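Local structure of insect group II chitinase (Ostrinia furnacalis, 5Y29) at residues A[19-24]-A[275-280]; A[133-138]-A[173-178]; A[327-332]-A[368-373]. The protein probably hydrolyses chitin, a polymer of beta-1,4-linked N-acetylglucosamine, as a catalytic domain of glycoside hydrolase family 18 built on a TIM barrel. All blocks are in the same frame, centred on the assembly; numbering follows the deposited sequence.

Contact 1 (A[19-24]-A[275-280])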
# COMPACT_ATOMS: atom_id res chain seq x y z
N TYR A 19 -1.69 -6.58 17.43
CA TYR A 19 -0.65 -6.97 18.38
C TYR A 19 0.28 -5.79 18.67
O TYR A 19 1.49 -5.83 18.42
CB TYR A 19 0.13 -8.17 17.85
CG TYR A 19 -0.72 -9.37 17.47
CD1 TYR A 19 -1.15 -10.27 18.43
CD2 TYR A 19 -1.08 -9.60 16.15
CE1 TYR A 19 -1.91 -11.37 18.09
CE2 TYR A 19 -1.84 -10.70 15.80
CZ TYR A 19 -2.25 -11.58 16.78
OH TYR A 19 -3.01 -12.68 16.44
N ARG A 20 -0.31 -4.73 19.19
CA ARG A 20 0.40 -3.51 19.53
C ARG A 20 -0.08 -3.03 20.89
O ARG A 20 -1.24 -3.25 21.25
CB ARG A 20 0.18 -2.42 18.47
CG ARG A 20 0.85 -2.77 17.14
CD ARG A 20 0.66 -1.72 16.05
NE ARG A 20 1.27 -2.18 14.81
CZ ARG A 20 0.92 -1.78 13.59
NH1 ARG A 20 -0.03 -0.88 13.42
NH2 ARG A 20 1.54 -2.29 12.53
N PRO A 21 0.79 -2.39 21.67
CA PRO A 21 0.41 -1.98 23.02
C PRO A 21 -0.39 -0.69 23.03
O PRO A 21 -0.27 0.16 22.14
CB PRO A 21 1.76 -1.78 23.71
CG PRO A 21 2.64 -1.30 22.60
CD PRO A 21 2.20 -2.09 21.38
N GLY A 22 -1.20 -0.54 24.08
CA GLY A 22 -1.84 0.74 24.37
C GLY A 22 -2.59 1.32 23.19
O GLY A 22 -3.38 0.63 22.53
N ILE A 23 -2.33 2.59 22.90
CA ILE A 23 -3.06 3.28 21.84
C ILE A 23 -2.72 2.79 20.45
O ILE A 23 -3.43 3.14 19.50
CB ILE A 23 -2.80 4.79 21.87
CG1 ILE A 23 -1.30 5.05 21.74
CG2 ILE A 23 -3.36 5.39 23.12
CD1 ILE A 23 -0.97 6.48 21.57
N GLY A 24 -1.65 2.01 20.29
CA GLY A 24 -1.33 1.47 18.99
C GLY A 24 -2.15 0.26 18.60
O GLY A 24 -2.16 -0.12 17.42
N PRO A 275 13.48 1.44 16.25
CA PRO A 275 12.06 1.08 16.19
C PRO A 275 11.19 1.95 17.09
O PRO A 275 11.60 2.36 18.18
CB PRO A 275 12.05 -0.38 16.66
CG PRO A 275 13.44 -0.87 16.45
CD PRO A 275 14.33 0.31 16.64
N GLY A 276 9.97 2.22 16.62
CA GLY A 276 8.99 2.87 17.45
C GLY A 276 8.39 1.93 18.48
O GLY A 276 8.44 0.71 18.34
N GLU A 277 7.83 2.53 19.54
CA GLU A 277 7.29 1.73 20.63
C GLU A 277 6.10 0.88 20.19
O GLU A 277 5.89 -0.22 20.71
CB GLU A 277 6.89 2.64 21.80
CG GLU A 277 6.01 1.98 22.85
CD GLU A 277 6.70 0.85 23.60
OE1 GLU A 277 7.95 0.80 23.62
OE2 GLU A 277 5.98 0.01 24.20
N TYR A 278 5.31 1.37 19.23
CA TYR A 278 4.09 0.70 18.82
C TYR A 278 4.28 -0.21 17.62
O TYR A 278 3.75 -1.33 17.60
CB TYR A 278 3.00 1.73 18.52
CG TYR A 278 2.68 2.57 19.73
CD1 TYR A 278 1.79 2.13 20.69
CD2 TYR A 278 3.31 3.79 19.93
CE1 TYR A 278 1.51 2.89 21.82
CE2 TYR A 278 3.05 4.55 21.05
CZ TYR A 278 2.14 4.10 21.99
OH TYR A 278 1.88 4.87 23.10
N THR A 279 4.99 0.26 16.62
CA THR A 279 5.15 -0.53 15.43
C THR A 279 6.30 -1.53 15.46
O THR A 279 6.30 -2.47 14.75
CB THR A 279 5.21 0.36 14.20
OG1 THR A 279 6.24 1.32 14.36
CG2 THR A 279 3.91 1.05 14.01
N ARG A 280 7.26 -1.30 16.35
CA ARG A 280 8.36 -2.24 16.60
C ARG A 280 9.06 -2.76 15.35
O ARG A 280 9.22 -3.97 15.18
CB ARG A 280 7.86 -3.41 17.46
CG ARG A 280 6.99 -3.00 18.63
CD ARG A 280 7.32 -3.80 19.88
NE ARG A 280 7.30 -2.97 21.08
CZ ARG A 280 6.44 -3.13 22.08
NH1 ARG A 280 6.49 -2.32 23.13
NH2 ARG A 280 5.53 -4.09 22.02
O HOH W 1 4.07 -4.00 18.67
O HOH W 2 3.45 -3.92 14.62

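Contact 2 (A[133-138]-A[173-178])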
# COMPACT_ATOMS: atom_id res chain seq x y z
N TRP A 133 11.06 -11.24 -7.49
CA TRP A 133 10.65 -11.65 -6.16
C TRP A 133 11.31 -10.70 -5.19
O TRP A 133 12.47 -10.58 -5.19
CB TRP A 133 11.09 -13.10 -5.89
CG TRP A 133 10.63 -14.13 -6.91
CD1 TRP A 133 9.73 -13.96 -7.93
CD2 TRP A 133 11.11 -15.46 -7.04
NE1 TRP A 133 9.61 -15.10 -8.65
CE2 TRP A 133 10.44 -16.04 -8.11
CE3 TRP A 133 12.03 -16.21 -6.34
CZ2 TRP A 133 10.68 -17.33 -8.48
CZ3 TRP A 133 12.26 -17.46 -6.71
CH2 TRP A 133 11.58 -18.03 -7.75
N GLN A 134 10.52 -10.05 -4.36
CA GLN A 134 11.01 -9.10 -3.40
C GLN A 134 11.97 -8.12 -4.07
O GLN A 134 12.98 -7.79 -3.55
CB GLN A 134 11.53 -9.71 -2.10
CG GLN A 134 10.40 -10.14 -1.19
CD GLN A 134 10.87 -10.55 0.17
OE1 GLN A 134 12.02 -10.84 0.33
NE2 GLN A 134 9.98 -10.61 1.12
N VAL A 135 11.56 -7.72 -5.26
CA VAL A 135 12.20 -6.74 -6.11
C VAL A 135 13.49 -7.21 -6.81
O VAL A 135 14.08 -6.46 -7.45
CB VAL A 135 12.44 -5.41 -5.38
CG1 VAL A 135 12.78 -4.32 -6.34
CG2 VAL A 135 11.24 -4.99 -4.59
N ASP A 136 13.87 -8.45 -6.66
CA ASP A 136 15.10 -8.95 -7.28
C ASP A 136 14.79 -9.67 -8.58
O ASP A 136 14.45 -10.78 -8.57
CB ASP A 136 15.80 -9.86 -6.30
CG ASP A 136 17.14 -10.40 -6.80
OD1 ASP A 136 17.49 -10.29 -7.95
OD2 ASP A 136 17.81 -10.96 -5.98
N CYS A 137 14.93 -8.97 -9.67
CA CYS A 137 14.52 -9.51 -10.96
C CYS A 137 15.41 -10.65 -11.44
O CYS A 137 15.08 -11.27 -12.46
CB CYS A 137 14.47 -8.39 -12.00
SG CYS A 137 13.35 -7.03 -11.57
N SER A 138 16.47 -10.93 -10.71
CA SER A 138 17.34 -12.00 -11.09
C SER A 138 16.81 -13.35 -10.62
O SER A 138 17.27 -14.35 -11.06
CB SER A 138 18.76 -11.75 -10.60
OG SER A 138 18.97 -12.16 -9.31
N ASN A 173 7.89 0.64 -9.54
CA ASN A 173 9.25 0.61 -10.04
C ASN A 173 9.26 0.19 -11.51
O ASN A 173 8.88 -0.93 -11.84
CB ASN A 173 10.08 -0.36 -9.20
CG ASN A 173 11.55 -0.35 -9.55
OD1 ASN A 173 11.92 -0.10 -10.69
ND2 ASN A 173 12.39 -0.61 -8.56
N LYS A 174 9.73 1.10 -12.37
CA LYS A 174 9.86 0.83 -13.80
C LYS A 174 10.46 -0.55 -14.09
O LYS A 174 9.94 -1.30 -14.93
CB LYS A 174 10.72 1.93 -14.43
CG LYS A 174 10.65 2.03 -15.93
CD LYS A 174 11.38 3.27 -16.42
CE LYS A 174 12.76 3.39 -15.79
NZ LYS A 174 13.72 2.37 -16.31
N MET A 175 11.44 -0.92 -13.42
CA MET A 175 12.14 -2.19 -13.63
C MET A 175 11.21 -3.38 -13.41
O MET A 175 11.23 -4.35 -14.18
CB MET A 175 13.34 -2.27 -12.69
CG MET A 175 14.09 -3.59 -12.74
SD MET A 175 15.54 -3.65 -11.66
CE MET A 175 14.79 -3.77 -10.04
N VAL A 176 10.53 -3.31 -12.32
CA VAL A 176 9.62 -4.40 -12.01
C VAL A 176 8.46 -4.43 -13.00
O VAL A 176 8.03 -5.51 -13.45
CB VAL A 176 9.12 -4.27 -10.56
CG1 VAL A 176 8.08 -5.35 -10.25
CG2 VAL A 176 10.28 -4.35 -9.58
N ILE A 177 7.91 -3.26 -13.34
CA ILE A 177 6.80 -3.19 -14.28
C ILE A 177 7.19 -3.79 -15.62
O ILE A 177 6.44 -4.57 -16.22
CB ILE A 177 6.32 -1.73 -14.44
CG1 ILE A 177 5.90 -1.17 -13.08
CG2 ILE A 177 5.20 -1.64 -15.47
CD1 ILE A 177 5.84 0.34 -13.02
N ASP A 178 8.38 -3.43 -16.12
CA ASP A 178 8.86 -3.96 -17.39
C ASP A 178 9.04 -5.47 -17.34
O ASP A 178 8.75 -6.17 -18.32
CB ASP A 178 10.20 -3.32 -17.78
CG ASP A 178 10.10 -1.83 -18.00
OD1 ASP A 178 8.99 -1.33 -18.31
OD2 ASP A 178 11.15 -1.16 -17.90

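Contact 3 (A[327-332]-A[368-373])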
# COMPACT_ATOMS: atom_id res chain seq x y z
N ILE A 327 1.20 17.81 1.89
CA ILE A 327 1.57 17.08 0.69
C ILE A 327 0.47 16.10 0.29
O ILE A 327 0.29 15.81 -0.89
CB ILE A 327 2.92 16.37 0.87
CG1 ILE A 327 3.56 16.08 -0.50
CG2 ILE A 327 2.78 15.07 1.65
CD1 ILE A 327 3.97 17.33 -1.25
N ILE A 328 -0.30 15.60 1.27
CA ILE A 328 -1.41 14.71 0.95
C ILE A 328 -2.44 15.43 0.09
O ILE A 328 -2.94 14.89 -0.91
CB ILE A 328 -2.04 14.16 2.24
CG1 ILE A 328 -1.12 13.13 2.92
CG2 ILE A 328 -3.39 13.56 1.96
CD1 ILE A 328 -0.81 11.92 2.08
N LYS A 329 -2.78 16.67 0.45
CA LYS A 329 -3.70 17.45 -0.36
C LYS A 329 -3.12 17.70 -1.75
O LYS A 329 -3.85 17.66 -2.76
CB LYS A 329 -4.03 18.78 0.34
CG LYS A 329 -4.76 18.59 1.66
CD LYS A 329 -5.20 19.91 2.27
CE LYS A 329 -6.25 19.68 3.35
NZ LYS A 329 -7.36 18.79 2.86
N LYS A 330 -1.81 17.93 -1.83
CA LYS A 330 -1.16 18.08 -3.13
C LYS A 330 -1.28 16.80 -3.95
O LYS A 330 -1.59 16.86 -5.15
CB LYS A 330 0.31 18.45 -2.92
CG LYS A 330 1.06 18.79 -4.20
CD LYS A 330 0.46 20.01 -4.87
CE LYS A 330 1.29 20.44 -6.07
NZ LYS A 330 2.70 20.73 -5.68
N LYS A 331 -1.07 15.65 -3.32
CA LYS A 331 -1.18 14.38 -4.04
C LYS A 331 -2.61 14.10 -4.48
O LYS A 331 -2.83 13.57 -5.58
CB LYS A 331 -0.65 13.25 -3.15
CG LYS A 331 0.85 13.29 -2.95
CD LYS A 331 1.34 12.08 -2.16
CE LYS A 331 2.85 12.01 -2.19
NZ LYS A 331 3.36 10.83 -1.42
N VAL A 332 -3.59 14.47 -3.69
CA VAL A 332 -4.96 14.23 -4.08
C VAL A 332 -5.37 15.18 -5.22
O VAL A 332 -6.12 14.82 -6.05
CB VAL A 332 -5.88 14.29 -2.92
CG1 VAL A 332 -7.31 14.15 -3.31
CG2 VAL A 332 -5.48 13.22 -1.94
N ILE A 368 -7.43 13.28 2.78
CA ILE A 368 -7.68 12.66 1.48
C ILE A 368 -9.15 12.78 1.11
O ILE A 368 -9.51 13.20 0.01
CB ILE A 368 -7.24 11.19 1.48
CG1 ILE A 368 -5.72 11.10 1.58
CG2 ILE A 368 -7.75 10.49 0.22
CD1 ILE A 368 -5.22 9.73 1.93
N LYS A 369 -10.04 12.37 2.03
CA LYS A 369 -11.47 12.39 1.76
C LYS A 369 -11.96 13.80 1.46
O LYS A 369 -12.73 14.01 0.51
CB LYS A 369 -12.24 11.81 2.95
CG LYS A 369 -13.73 12.08 2.92
CD LYS A 369 -14.40 11.52 4.16
CE LYS A 369 -15.91 11.74 4.12
NZ LYS A 369 -16.52 11.39 5.43
N THR A 370 -11.55 14.78 2.27
CA THR A 370 -11.97 16.16 2.04
C THR A 370 -11.54 16.64 0.65
O THR A 370 -12.34 17.24 -0.08
CB THR A 370 -11.40 17.08 3.12
OG1 THR A 370 -11.90 16.69 4.40
CG2 THR A 370 -11.80 18.54 2.86
N GLU A 371 -10.31 16.35 0.26
CA GLU A 371 -9.82 16.82 -1.04
C GLU A 371 -10.45 16.04 -2.19
O GLU A 371 -10.68 16.61 -3.26
CB GLU A 371 -8.30 16.72 -1.09
CG GLU A 371 -7.67 17.55 -2.19
CD GLU A 371 -8.02 19.02 -2.08
OE1 GLU A 371 -7.85 19.59 -0.98
OE2 GLU A 371 -8.46 19.61 -3.09
N LEU A 372 -10.75 14.75 -1.99
CA LEU A 372 -11.43 13.99 -3.03
C LEU A 372 -12.83 14.54 -3.27
O LEU A 372 -13.32 14.55 -4.41
CB LEU A 372 -11.50 12.51 -2.65
CG LEU A 372 -10.24 11.67 -2.88
CD1 LEU A 372 -10.45 10.25 -2.38
CD2 LEU A 372 -9.82 11.66 -4.36
N LEU A 373 -13.49 15.02 -2.21
CA LEU A 373 -14.84 15.55 -2.32
C LEU A 373 -14.87 17.02 -2.74
O LEU A 373 -15.95 17.53 -3.07
CB LEU A 373 -15.59 15.37 -0.99
CG LEU A 373 -15.87 13.92 -0.58
CD1 LEU A 373 -16.55 13.86 0.78
CD2 LEU A 373 -16.70 13.21 -1.64

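Contact 1 (A[19-24]-A[275-280])
Y278 lays its phenol beside the turn made by P21 to G24, meeting it with the CD1 and CE1 flank of the ring. P21 O lies at the ring edge, in its plane, 3.2 Å from Y278 CD1, so a carbonyl oxygen faces the slightly positive C-H rim. That same P21 O accepts a hydrogen bond from G24 N (3.0 Å), which closes the turn at the ring's edge. Glycine suits position 24, since a side chain there would run into Y278 CD1. Farther along, I23 crosses the phenol obliquely, its CG1 3.5 Å from Y278 CE1. This branch sits between the backbone N and the carbonyl carbon (chi1 57°), and the extended chi2 of 172° carries CD1 on towards the hydroxyl end. E277 CG lies over one face of the ring, while E277 OE2 pairs with R280 NH1 at 2.6 Å, keeping the arginine beside the P21 ring. With an alanine at this position the phenol of Y278 would be gone, which is likely to leave a gap beside the turn and take from I23 CG1 and CD1 the ring they pack on.

R20 CG, anti to the carbonyl carbon (chi1 -68°), lies 3.3 Å from Y278 O, and the chain then runs extended to NE. T279 CG2 rests over the centre of one guanidinium face, 4.1 Å from R20 CZ. Two waters bridge the segments: one donates to Y19 O and Y278 O, the other accepts from R20 NE, in the guanidinium plane, and donates to T279 O. R20 NH1 forms a salt bridge with D349, and E289 takes T279 OG1 and Y278 N. The contact thus links the loop between strands 8-14 and 38-46 to the long excursion between strands 244-257 and 284-286, probably part of the chitinase insertion domain, with strand 284-286 packing against T279.

Contact 2 (A[133-138]-A[173-178])
V135, within a type I' beta turn from W133 to D136, and C137, just after it, pack against M175 and V176 on the first turn of helix 174-180. In the TIM barrel, one segment lies in the loop after strand 122-126, the other at the start of the helix that follows strand 165-170. C137 SG touches M175 CG at 3.7 Å and lies 3.9 Å from M175 CE, so the methionine chain curls round the sulfur. M175 is extended from the backbone outward (chi1 176°) and turns only at its last torsion (chi3 73°), a bend that brings the methyl back over the turn, 3.8 Å from V135 O. Next to it the two valines cross at about a right angle, branch to branch, with V135 CG1 4.1 Å from V176 CG2. The contact is largely apolar, of carbon and sulfur, and holds through van der Waals contact.

A second shell fixes these groups. The C137 sulfur is tied by a disulfide to C132, just before the turn, which makes a small covalent ring and limits where SG can go. D136 N donates to W133 O and closes the turn itself, while Q134 NE2 and W133 NE1 hold it to W86 O and D144 respectively. On the helix side, V176 is backed by Y129 and S171. N173 caps the helix: its OD1 accepts from M175 N at 2.9 Å, with the donor tilted 30° from the carbonyl plane, so the residue that meets C137 is also held at its backbone. An Asx turn spans C137: D136 OD1 takes S138 OG on its syn side at 2.7 Å and S138 N on its anti side at 3.0 Å, both from the same face of the carboxylate.

Contact 3 (A[327-332]-A[368-373])
E371 OE2 is gripped by a salt bridge from K336 and a weak hydrogen bond from N374, while the other oxygen of E371 turns to K329. That second pairing is long, with K329 NZ 4.0 Å from E371 OE1. E371 CG stands anti to the backbone N (chi1 -162°) and the chain then bends at chi2, which lays its methylenes along V332 before the carboxylate reaches the lysines.

V332 is wedged between neighbouring turns of helix 363-373: its CG1 lies 3.5 Å from E371 CB and 3.7 Å from L372 CD2, and its CG2 meets I368 CG1. One turn earlier, I328 CG2 presses on I368 CG1 at 3.4 Å, tighter than usual for two carbons. The helix segments run in roughly the same direction, 35° apart, with axes 9.1 Å from each other, as befits successive outer helices of the barrel. I368 and L372 also rest on L9 of strand 8-14. The chemistry divides accordingly: aliphatic packing joins the helices and reaches the barrel strand, whereas the glutamate probably has its negative charge balanced chiefly by K336, K329 adding a weaker share.

Overall arrangement
Contacts 1 and 2 are surface contacts between loops, or a loop and a helix start, whereas contact 3 is mostly buried and joins two outer helices. No two of them touch; their nearest atoms stay about 14 to 16 Å apart. Contact 2 lies along the chain inside the stretch closed by contact 1, and contact 3 follows both. Contacts 1 and 3 share strands 8-14 and 244-257: the loops of contact 1 follow them, and side chains of contact 3 rest on them. Contact 1 mixes an aromatic ring with carbonyls and bridging water, contact 2 relies on sulfur and methyl groups steadied by a disulfide, and contact 3 combines aliphatic packing with paired charges.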